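Long-range contact in ankyrin repeat and SAM domain-containing protein 4B (Mus musculus, PDB 5F3X), which probably acts as an adaptor or scaffold, joining protein partners through its ankyrin repeats, SAM domain and C-terminal PDZ-binding motif: residues Pro11-Leu16 with Ile33-Leu38. Sequence-based numbering, arbitrary orientation.
Sequences PLEVFL and IDLEAL
Leu12 and Phe15 pack against Leu35 and Leu38, and Pro11 against Leu35, in an apolar contact between two helices of the SAM domain. Helix 11-18 supplies one side, and the start of helix 35-39 the other. The backbones come closest at Leu12 and Leu35, whose CA atoms are 4.6 Å apart. No direct hydrogen bond crosses between the segments. Leu12 CB lies 4.0 Å from Leu35 CB. The two methyls of Leu12 part from there: CD1 reaches Leu38 CD2, while CD2 approaches the backbone carbonyl of Ile33. The Leu12 and Leu38 side chains cross at about a right angle. Leu38 CD2 is shared by two neighbours, 3.9 Å from both Leu12 CD1 and Phe15 CE2. Leu38 CG stands anti to the backbone N (chi1 -177°), and with chi2 at 54° CD2 meets both partners. Nearer the start of helix 11-18, Leu35 CD1 sits 4.1 Å from Pro11 CB and also touches Phe15 CB. A water accepts from Leu12 N at 3.1 Å and, weakly, from Leu35 N, linking the two helix starts. Asp34 N-caps helix 35-39: its OD1 accepts from Ala37 N at 2.8 Å, with the donor on the anti side and 31° out of the carboxylate plane. Phe28 of helix 25-30 touches both Leu12 and Leu38. Helix 53-71 closes the core with Ala62 on Phe15 and Ile63 on Leu38. The partner protein chain packs on Pro11, Glu13, Val14 and Phe15. Four short helices followed by the long helix 53-71 make the five-helix bundle of the SAM fold, and this contact joins the first and third.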
loop_
_atom_site.group_PDB
_atom_site.type_symbol
_atom_site.label_atom_id
_atom_site.label_comp_id
_atom_site.label_asym_id
_atom_site.label_seq_id
_atom_site.Cartn_x
_atom_site.Cartn_y
_atom_site.Cartn_z
ATOM N N PRO B 11 16.596 4.301 -0.073
ATOM C CA PRO B 11 15.839 4.366 -1.341
ATOM C C PRO B 11 16.706 4.148 -2.579
ATOM O O PRO B 11 16.251 3.543 -3.565
ATOM C CB PRO B 11 15.228 5.778 -1.307
ATOM C CG PRO B 11 15.239 6.177 0.134
ATOM C CD PRO B 11 16.481 5.538 0.714
ATOM N N LEU B 12 17.955 4.627 -2.543
ATOM C CA LEU B 12 18.901 4.337 -3.615
ATOM C C LEU B 12 19.088 2.835 -3.801
ATOM O O LEU B 12 19.095 2.334 -4.932
ATOM C CB LEU B 12 20.251 4.997 -3.331
ATOM C CG LEU B 12 21.379 4.498 -4.254
ATOM C CD1 LEU B 12 21.125 4.939 -5.681
ATOM C CD2 LEU B 12 22.725 4.977 -3.820
ATOM N N GLU B 13 19.270 2.093 -2.703
ATOM C CA GLU B 13 19.533 0.666 -2.850
ATOM C C GLU B 13 18.361 -0.045 -3.509
ATOM O O GLU B 13 18.544 -0.779 -4.491
ATOM C CB GLU B 13 19.852 0.025 -1.505
ATOM C CG GLU B 13 20.048 -1.498 -1.628
ATOM C CD GLU B 13 20.701 -2.135 -0.409
ATOM O OE1 GLU B 13 20.856 -1.454 0.643
ATOM O OE2 GLU B 13 21.073 -3.321 -0.522
ATOM N N VAL B 14 17.148 0.146 -2.971
ATOM C CA VAL B 14 15.971 -0.488 -3.569
ATOM C C VAL B 14 15.873 -0.103 -5.030
ATOM O O VAL B 14 15.608 -0.949 -5.898
ATOM C CB VAL B 14 14.677 -0.099 -2.821
ATOM C CG1 VAL B 14 13.494 -0.857 -3.416
ATOM C CG2 VAL B 14 14.785 -0.363 -1.346
ATOM N N PHE B 15 16.090 1.188 -5.321
ATOM C CA PHE B 15 16.076 1.677 -6.690
ATOM C C PHE B 15 16.997 0.848 -7.586
ATOM O O PHE B 15 16.528 0.180 -8.515
ATOM C CB PHE B 15 16.456 3.156 -6.708
ATOM C CG PHE B 15 16.402 3.767 -8.074
ATOM C CD1 PHE B 15 15.179 4.010 -8.689
ATOM C CD2 PHE B 15 17.566 4.069 -8.760
ATOM C CE1 PHE B 15 15.127 4.551 -9.949
ATOM C CE2 PHE B 15 17.515 4.614 -10.023
ATOM C CZ PHE B 15 16.299 4.851 -10.621
ATOM N N LEU B 16 18.312 0.862 -7.310
ATOM C CA LEU B 16 19.242 0.065 -8.119
ATOM C C LEU B 16 18.832 -1.401 -8.163
ATOM O O LEU B 16 18.888 -2.039 -9.221
ATOM C CB LEU B 16 20.667 0.198 -7.594
ATOM C CG LEU B 16 21.211 1.632 -7.546
ATOM C CD1 LEU B 16 22.573 1.658 -6.857
ATOM C CD2 LEU B 16 21.279 2.258 -8.960
ATOM N N ILE B 33 26.770 9.434 -3.402
ATOM C CA ILE B 33 25.622 9.665 -4.266
ATOM C C ILE B 33 24.420 8.990 -3.623
ATOM O O ILE B 33 24.241 7.775 -3.741
ATOM C CB ILE B 33 25.877 9.102 -5.664
ATOM C CG1 ILE B 33 27.166 9.702 -6.229
ATOM C CG2 ILE B 33 24.671 9.338 -6.568
ATOM C CD1 ILE B 33 27.524 9.178 -7.606
ATOM N N ASP B 34 23.547 9.772 -3.002
ATOM C CA ASP B 34 22.276 9.202 -2.585
ATOM C C ASP B 34 21.327 9.239 -3.783
ATOM O O ASP B 34 21.707 9.659 -4.881
ATOM C CB ASP B 34 21.729 9.929 -1.357
ATOM C CG ASP B 34 21.811 11.451 -1.473
ATOM O OD1 ASP B 34 22.040 11.959 -2.594
ATOM O OD2 ASP B 34 21.623 12.143 -0.436
ATOM N N LEU B 35 20.088 8.768 -3.608
ATOM C CA LEU B 35 19.165 8.834 -4.737
ATOM C C LEU B 35 18.871 10.283 -5.098
ATOM O O LEU B 35 18.635 10.597 -6.269
ATOM C CB LEU B 35 17.889 8.055 -4.433
ATOM C CG LEU B 35 16.663 8.127 -5.347
ATOM C CD1 LEU B 35 15.715 6.938 -5.159
ATOM C CD2 LEU B 35 15.891 9.420 -5.063
ATOM N N GLU B 36 18.889 11.175 -4.107
ATOM C CA GLU B 36 18.750 12.596 -4.384
ATOM C C GLU B 36 19.781 13.049 -5.405
ATOM O O GLU B 36 19.439 13.660 -6.417
ATOM C CB GLU B 36 18.900 13.390 -3.089
ATOM C CG GLU B 36 19.205 14.859 -3.272
ATOM C CD GLU B 36 18.838 15.702 -2.052
ATOM O OE1 GLU B 36 19.179 16.915 -2.028
ATOM O OE2 GLU B 36 18.202 15.155 -1.110
ATOM N N ALA B 37 21.057 12.756 -5.139
ATOM C CA ALA B 37 22.124 13.193 -6.015
ATOM C C ALA B 37 22.080 12.460 -7.346
ATOM O O ALA B 37 22.411 13.048 -8.389
ATOM C CB ALA B 37 23.477 12.985 -5.339
ATOM N N LEU B 38 21.668 11.189 -7.331
ATOM C CA LEU B 38 21.626 10.409 -8.562
ATOM C C LEU B 38 20.746 11.084 -9.610
ATOM O O LEU B 38 21.140 11.200 -10.780
ATOM C CB LEU B 38 21.138 8.994 -8.263
ATOM C CG LEU B 38 21.135 8.085 -9.484
ATOM C CD1 LEU B 38 22.535 8.111 -10.121
ATOM C CD2 LEU B 38 20.666 6.665 -9.123
HETATM O O HOH W 1 18.956 7.016 -0.861
#